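Tubulin-specific chaperone (PDB 4B6W) is tubulin-binding cofactor B, whose ubiquitin-like domain makes up this chain, and probably binds alpha-tubulin and microtubule plus ends as a tubulin chaperone. Local coordinates at residues L49-D52 against R53-I57; K31-V34 against F35-F38. One frame throughout, in Å; residues are numbered along the deposited sequence.

Contact 1: L49-D52 against R53-I57; sequences LIDD and RGITI
The beta hairpin that joins strand 45-50 to the edge strand 56-58 turns back at a type I beta turn from D51 to G54, and D51 meets R53, G54 and I55 across it. Where the strands close, I50 and T56 form an antiparallel non-hydrogen-bonded pair, their CA atoms 4.4 Å apart. Backbone bonds bracket this pair: I57 N gives to L49 O at 2.8 Å, and D51 N to I55 O at 2.9 Å. Within the turn itself, G54 N reaches D51 O at 3.1 Å from well above the carbonyl plane.

The D51 carboxylate gives the turn its second set of bonds. With chi1 at 84°, CG sits between the backbone N and the carbonyl carbon, which folds the short side chain back over the turn and brings OD1 to two amides. R53 N lies 2.8 Å from D51 OD1 and I55 N 2.9 Å from the same oxygen; the two donors arrive from opposite faces of the carboxylate plane, the second along the straighter bond (162° at the hydrogen, against 132°). Two bonds from opposite faces probably limit the rotation of the carboxylate. The other oxygen lies beside the aliphatic part of R53, D51 OD2 to R53 CD 3.4 Å, while the guanidinium plane stands nearly at right angles to the carboxylate and stays beyond salt-bridge range. Opposite charges this near may still steady each other weakly.

The I50 methyl CG2 lies 3.5 Å from the carbonyl carbon C of G54, which has no side chain and takes a left-handed backbone conformation. An aspartate accepting the N-H of the residue two further on is the mark of an Asx turn, here combined with a type I turn at the tip of a ubiquitin-like hairpin.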
ATOM      1  N   LEU A  49      -1.792   4.054   4.562  1.00 22.91           N
ATOM      2  CA  LEU A  49      -0.748   4.943   4.050  1.00 22.40           C
ATOM      3  C   LEU A  49      -0.174   5.635   5.272  1.00 23.46           C
ATOM      4  O   LEU A  49      -0.906   6.264   6.050  1.00 23.84           O
ATOM      5  CB  LEU A  49      -1.291   5.971   3.033  1.00 22.72           C
ATOM      6  CG  LEU A  49      -0.240   6.853   2.317  1.00 22.54           C
ATOM      7  CD1 LEU A  49       0.720   6.012   1.480  1.00 20.99           C
ATOM      8  CD2 LEU A  49      -0.875   8.009   1.494  1.00 23.23           C
ATOM      9  N   ILE A  50       1.136   5.449   5.469  1.00 23.89           N
ATOM     10  CA  ILE A  50       1.866   6.057   6.561  1.00 25.12           C
ATOM     11  C   ILE A  50       2.869   7.024   5.948  1.00 26.30           C
ATOM     12  O   ILE A  50       3.532   6.704   4.991  1.00 25.91           O
ATOM     13  CB  ILE A  50       2.595   4.993   7.400  1.00 24.93           C
ATOM     14  CG1 ILE A  50       1.612   3.906   7.885  1.00 25.01           C
ATOM     15  CG2 ILE A  50       3.301   5.638   8.617  1.00 26.01           C
ATOM     16  CD1 ILE A  50       2.272   2.533   8.212  1.00 23.42           C
ATOM     17  N   ASP A  51       2.987   8.227   6.475  1.00 29.33           N
ATOM     18  CA  ASP A  51       4.047   9.091   5.980  1.00 31.76           C
ATOM     19  C   ASP A  51       5.425   8.693   6.538  1.00 32.01           C
ATOM     20  O   ASP A  51       5.570   7.742   7.313  1.00 30.64           O
ATOM     21  CB  ASP A  51       3.705  10.567   6.217  1.00 35.20           C
ATOM     22  CG  ASP A  51       4.070  11.062   7.598  1.00 37.78           C
ATOM     23  OD1 ASP A  51       4.473  10.234   8.438  1.00 38.80           O
ATOM     24  OD2 ASP A  51       3.956  12.299   7.825  1.00 41.32           O
ATOM     25  N   ASP A  52       6.434   9.423   6.098  1.00 34.18           N
ATOM     26  CA  ASP A  52       7.825   9.181   6.508  1.00 35.86           C
ATOM     27  C   ASP A  52       8.152   9.574   7.956  1.00 37.21           C
ATOM     28  O   ASP A  52       9.248   9.327   8.420  1.00 38.64           O
ATOM     29  CB  ASP A  52       8.768   9.928   5.562  1.00 37.80           C
ATOM     30  CG  ASP A  52       8.426  11.405   5.437  1.00 40.57           C
ATOM     31  OD1 ASP A  52       7.239  11.767   5.553  1.00 40.22           O
ATOM     32  OD2 ASP A  52       9.343  12.223   5.207  1.00 43.56           O
ATOM     33  N   ARG A  53       7.228  10.222   8.650  1.00 38.36           N
ATOM     34  CA  ARG A  53       7.363  10.456  10.094  1.00 39.93           C
ATOM     35  C   ARG A  53       6.599   9.415  10.938  1.00 38.87           C
ATOM     36  O   ARG A  53       6.480   9.567  12.157  1.00 41.65           O
ATOM     37  CB  ARG A  53       6.847  11.842  10.427  1.00 41.93           C
ATOM     38  CG  ARG A  53       7.641  12.959   9.786  1.00 44.11           C
ATOM     39  CD  ARG A  53       6.713  13.851   8.980  1.00 45.24           C
ATOM     40  NE  ARG A  53       7.287  15.172   8.779  1.00 49.30           N
ATOM     41  CZ  ARG A  53       6.610  16.318   8.865  1.00 51.57           C
ATOM     42  NH1 ARG A  53       5.303  16.327   9.131  1.00 50.58           N
ATOM     43  NH2 ARG A  53       7.248  17.468   8.674  1.00 54.59           N
ATOM     44  N   GLY A  54       6.066   8.374  10.307  1.00 35.21           N
ATOM     45  CA  GLY A  54       5.304   7.375  11.035  1.00 33.34           C
ATOM     46  C   GLY A  54       3.859   7.748  11.310  1.00 32.17           C
ATOM     47  O   GLY A  54       3.193   7.072  12.051  1.00 32.42           O
ATOM     48  N   ILE A  55       3.351   8.803  10.694  1.00 31.35           N
ATOM     49  CA  ILE A  55       1.994   9.250  10.955  1.00 30.72           C
ATOM     50  C   ILE A  55       1.047   8.638   9.941  1.00 28.93           C
ATOM     51  O   ILE A  55       1.287   8.678   8.756  1.00 28.50           O
ATOM     52  CB  ILE A  55       1.922  10.804  10.923  1.00 32.53           C
ATOM     53  CG1 ILE A  55       2.884  11.374  11.987  1.00 34.24           C
ATOM     54  CG2 ILE A  55       0.462  11.312  11.106  1.00 32.78           C
ATOM     55  CD1 ILE A  55       2.853  12.863  12.144  1.00 36.39           C
ATOM     56  N   THR A  56      -0.042   8.059  10.411  1.00 28.82           N
ATOM     57  CA  THR A  56      -1.040   7.476   9.520  1.00 27.53           C
ATOM     58  C   THR A  56      -1.839   8.575   8.814  1.00 28.40           C
ATOM     59  O   THR A  56      -2.388   9.455   9.443  1.00 29.21           O
ATOM     60  CB  THR A  56      -1.963   6.530  10.303  1.00 27.73           C
ATOM     61  OG1 THR A  56      -1.205   5.378  10.690  1.00 26.41           O
ATOM     62  CG2 THR A  56      -3.144   6.085   9.467  1.00 27.70           C
ATOM     63  N   ILE A  57      -1.875   8.503   7.488  1.00 28.04           N
ATOM     64  CA  ILE A  57      -2.627   9.429   6.667  1.00 29.56           C
ATOM     65  C   ILE A  57      -4.002   8.834   6.349  1.00 30.61           C
ATOM     66  O   ILE A  57      -5.012   9.549   6.306  1.00 32.14           O
ATOM     67  CB  ILE A  57      -1.934   9.702   5.280  1.00 28.72           C
ATOM     68  CG1 ILE A  57      -0.491  10.228   5.438  1.00 28.53           C
ATOM     69  CG2 ILE A  57      -2.812  10.642   4.452  1.00 29.93           C
ATOM     70  CD1 ILE A  57      -0.323  11.350   6.454  1.00 30.54           C
TER

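Contact 2: K31-V34 against F35-F38; sequences KENV and FTHF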
ATOM      1  N   LYS A  31      -2.833  -3.087  -5.188  1.00 27.44           N
ATOM      2  CA  LYS A  31      -2.996  -4.355  -4.461  1.00 28.51           C
ATOM      3  C   LYS A  31      -2.593  -5.579  -5.313  1.00 30.20           C
ATOM      4  O   LYS A  31      -2.102  -6.590  -4.785  1.00 30.13           O
ATOM      5  CB  LYS A  31      -4.447  -4.523  -4.004  1.00 29.89           C
ATOM      6  CG  LYS A  31      -4.888  -3.568  -2.903  1.00 29.76           C
ATOM      7  CD  LYS A  31      -6.305  -3.862  -2.370  1.00 31.73           C
ATOM      8  CE  LYS A  31      -6.710  -2.794  -1.321  1.00 31.24           C
ATOM      9  NZ  LYS A  31      -8.042  -3.051  -0.640  1.00 32.91           N
ATOM     10  N   GLU A  32      -2.855  -5.488  -6.620  1.00 31.21           N
ATOM     11  CA  GLU A  32      -2.491  -6.543  -7.555  1.00 33.28           C
ATOM     12  C   GLU A  32      -0.998  -6.742  -7.559  1.00 31.61           C
ATOM     13  O   GLU A  32      -0.517  -7.862  -7.437  1.00 32.69           O
ATOM     14  CB  GLU A  32      -2.922  -6.197  -8.978  1.00 35.19           C
ATOM     15  CG  GLU A  32      -4.400  -6.401  -9.221  1.00 38.16           C
ATOM     16  CD  GLU A  32      -4.809  -7.840  -9.022  1.00 41.07           C
ATOM     17  OE1 GLU A  32      -4.151  -8.716  -9.644  1.00 43.63           O
ATOM     18  OE2 GLU A  32      -5.777  -8.075  -8.254  1.00 42.05           O
ATOM     19  N   ASN A  33      -0.286  -5.645  -7.745  1.00 29.38           N
ATOM     20  CA  ASN A  33       1.166  -5.625  -7.692  1.00 28.71           C
ATOM     21  C   ASN A  33       1.742  -6.064  -6.357  1.00 27.70           C
ATOM     22  O   ASN A  33       2.679  -6.855  -6.313  1.00 28.51           O
ATOM     23  CB  ASN A  33       1.687  -4.235  -8.001  1.00 27.38           C
ATOM     24  CG  ASN A  33       3.162  -4.216  -8.103  1.00 27.21           C
ATOM     25  OD1 ASN A  33       3.855  -3.704  -7.209  1.00 26.71           O
ATOM     26  ND2 ASN A  33       3.679  -4.839  -9.152  1.00 27.57           N
ATOM     27  N   VAL A  34       1.147  -5.573  -5.282  1.00 27.27           N
ATOM     28  CA  VAL A  34       1.501  -5.968  -3.913  1.00 27.47           C
ATOM     29  C   VAL A  34       1.432  -7.487  -3.711  1.00 29.22           C
ATOM     30  O   VAL A  34       2.262  -8.062  -3.017  1.00 29.53           O
ATOM     31  CB  VAL A  34       0.640  -5.222  -2.866  1.00 26.86           C
ATOM     32  CG1 VAL A  34       0.894  -5.765  -1.473  1.00 27.96           C
ATOM     33  CG2 VAL A  34       0.966  -3.746  -2.888  1.00 25.77           C
ATOM     34  N   PHE A  35       0.459  -8.135  -4.353  1.00 31.20           N
ATOM     35  CA  PHE A  35       0.316  -9.602  -4.306  1.00 33.31           C
ATOM     36  C   PHE A  35       1.568 -10.333  -4.781  1.00 33.87           C
ATOM     37  O   PHE A  35       1.875 -11.415  -4.297  1.00 35.05           O
ATOM     38  CB  PHE A  35      -0.891 -10.037  -5.149  1.00 35.33           C
ATOM     39  CG  PHE A  35      -1.100 -11.533  -5.203  1.00 37.99           C
ATOM     40  CD1 PHE A  35      -0.428 -12.310  -6.149  1.00 39.75           C
ATOM     41  CD2 PHE A  35      -1.968 -12.150  -4.325  1.00 39.44           C
ATOM     42  CE1 PHE A  35      -0.613 -13.704  -6.221  1.00 42.87           C
ATOM     43  CE2 PHE A  35      -2.178 -13.544  -4.381  1.00 42.92           C
ATOM     44  CZ  PHE A  35      -1.495 -14.325  -5.340  1.00 44.47           C
ATOM     45  N   THR A  36       2.292  -9.734  -5.724  1.00 33.59           N
ATOM     46  CA  THR A  36       3.557 -10.329  -6.221  1.00 35.11           C
ATOM     47  C   THR A  36       4.635 -10.448  -5.101  1.00 35.51           C
ATOM     48  O   THR A  36       5.511 -11.299  -5.171  1.00 37.57           O
ATOM     49  CB  THR A  36       4.100  -9.608  -7.511  1.00 34.29           C
ATOM     50  OG1 THR A  36       4.604  -8.315  -7.208  1.00 32.19           O
ATOM     51  CG2 THR A  36       2.991  -9.440  -8.535  1.00 34.65           C
ATOM     52  N   HIS A  37       4.526  -9.633  -4.058  1.00 34.52           N
ATOM     53  CA  HIS A  37       5.462  -9.680  -2.931  1.00 35.36           C
ATOM     54  C   HIS A  37       4.940 -10.430  -1.702  1.00 36.07           C
ATOM     55  O   HIS A  37       5.671 -11.191  -1.108  1.00 38.19           O
ATOM     56  CB  HIS A  37       5.858  -8.253  -2.505  1.00 33.39           C
ATOM     57  CG  HIS A  37       6.479  -7.444  -3.605  1.00 33.01           C
ATOM     58  ND1 HIS A  37       7.757  -7.674  -4.068  1.00 34.80           N
ATOM     59  CD2 HIS A  37       5.985  -6.428  -4.349  1.00 31.97           C
ATOM     60  CE1 HIS A  37       8.028  -6.814  -5.034  1.00 34.37           C
ATOM     61  NE2 HIS A  37       6.970  -6.043  -5.222  1.00 32.27           N
ATOM     62  N   PHE A  38       3.697 -10.198  -1.309  1.00 35.64           N
ATOM     63  CA  PHE A  38       3.193 -10.776  -0.062  1.00 37.97           C
ATOM     64  C   PHE A  38       2.199 -11.937  -0.224  1.00 40.97           C
ATOM     65  O   PHE A  38       2.191 -12.869   0.611  1.00 44.15           O
ATOM     66  CB  PHE A  38       2.657  -9.681   0.859  1.00 36.94           C
ATOM     67  CG  PHE A  38       3.703  -8.654   1.231  1.00 35.77           C
ATOM     68  CD1 PHE A  38       5.009  -9.025   1.539  1.00 38.36           C
ATOM     69  CD2 PHE A  38       3.398  -7.333   1.269  1.00 34.17           C
ATOM     70  CE1 PHE A  38       5.988  -8.046   1.867  1.00 37.43           C
ATOM     71  CE2 PHE A  38       4.369  -6.390   1.611  1.00 34.10           C
ATOM     72  CZ  PHE A  38       5.661  -6.770   1.910  1.00 34.79           C
TER
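The F38 ring meets the V34 methyl CG1 obliquely through CD2, at 4.0 Å, and H37 CB lies over one of its faces, offset toward the rim. T36 OG1 similarly lies off-centre over one face of the H37 imidazole, 3.6 Å above its plane, and N33 O approaches CD2 of the H37 ring obliquely, at 3.9 Å. Beyond these segments F38 stacks on the ring of H9, and H37 NE2 is hydrogen-bonded to K19 NZ.

Helix 27-35 runs out through shared carbonyl oxygens. N33 O accepts T36 N from above its carbonyl plane and T36 OG1 at 2.6 Å within that plane. A chi1 of 71° places this hydroxyl between the backbone N and carbonyl carbon of T36, turned back toward the preceding helical turn. V34 O likewise takes two donors, H37 N at 2.9 Å from above the plane and F38 N at 3.1 Å by a straighter bond of 165°. F35 N still makes the helical bond to K31 O, with a weak second one to E32 O. The two doubly used carbonyls thus satisfy the amides of T36, H37 and F38 as the helix ends, while the side chains of V34 and F38 pack on the sheet.

Contact 2 lies nearer the chain's centre, about 9 Å from it against about 12 Å for contact 1, and the two stand on opposite sides of that centre, their own centres about 20 Å apart. They share no secondary-structure element: residues 31-38 end helix 27-35, whereas residues 49-57 close a hairpin between sheet strands. Contact 1 adds side-chain-to-backbone bonding at a largely exposed turn, where D51 is itself buried; contact 2 relies mainly on backbone bonding at a helix end, where V34 and F38 are buried. V34 and F38 both touch L7 and V80 of the sheet, and L49 touches I78, so strand 77-82 is met from both contacts.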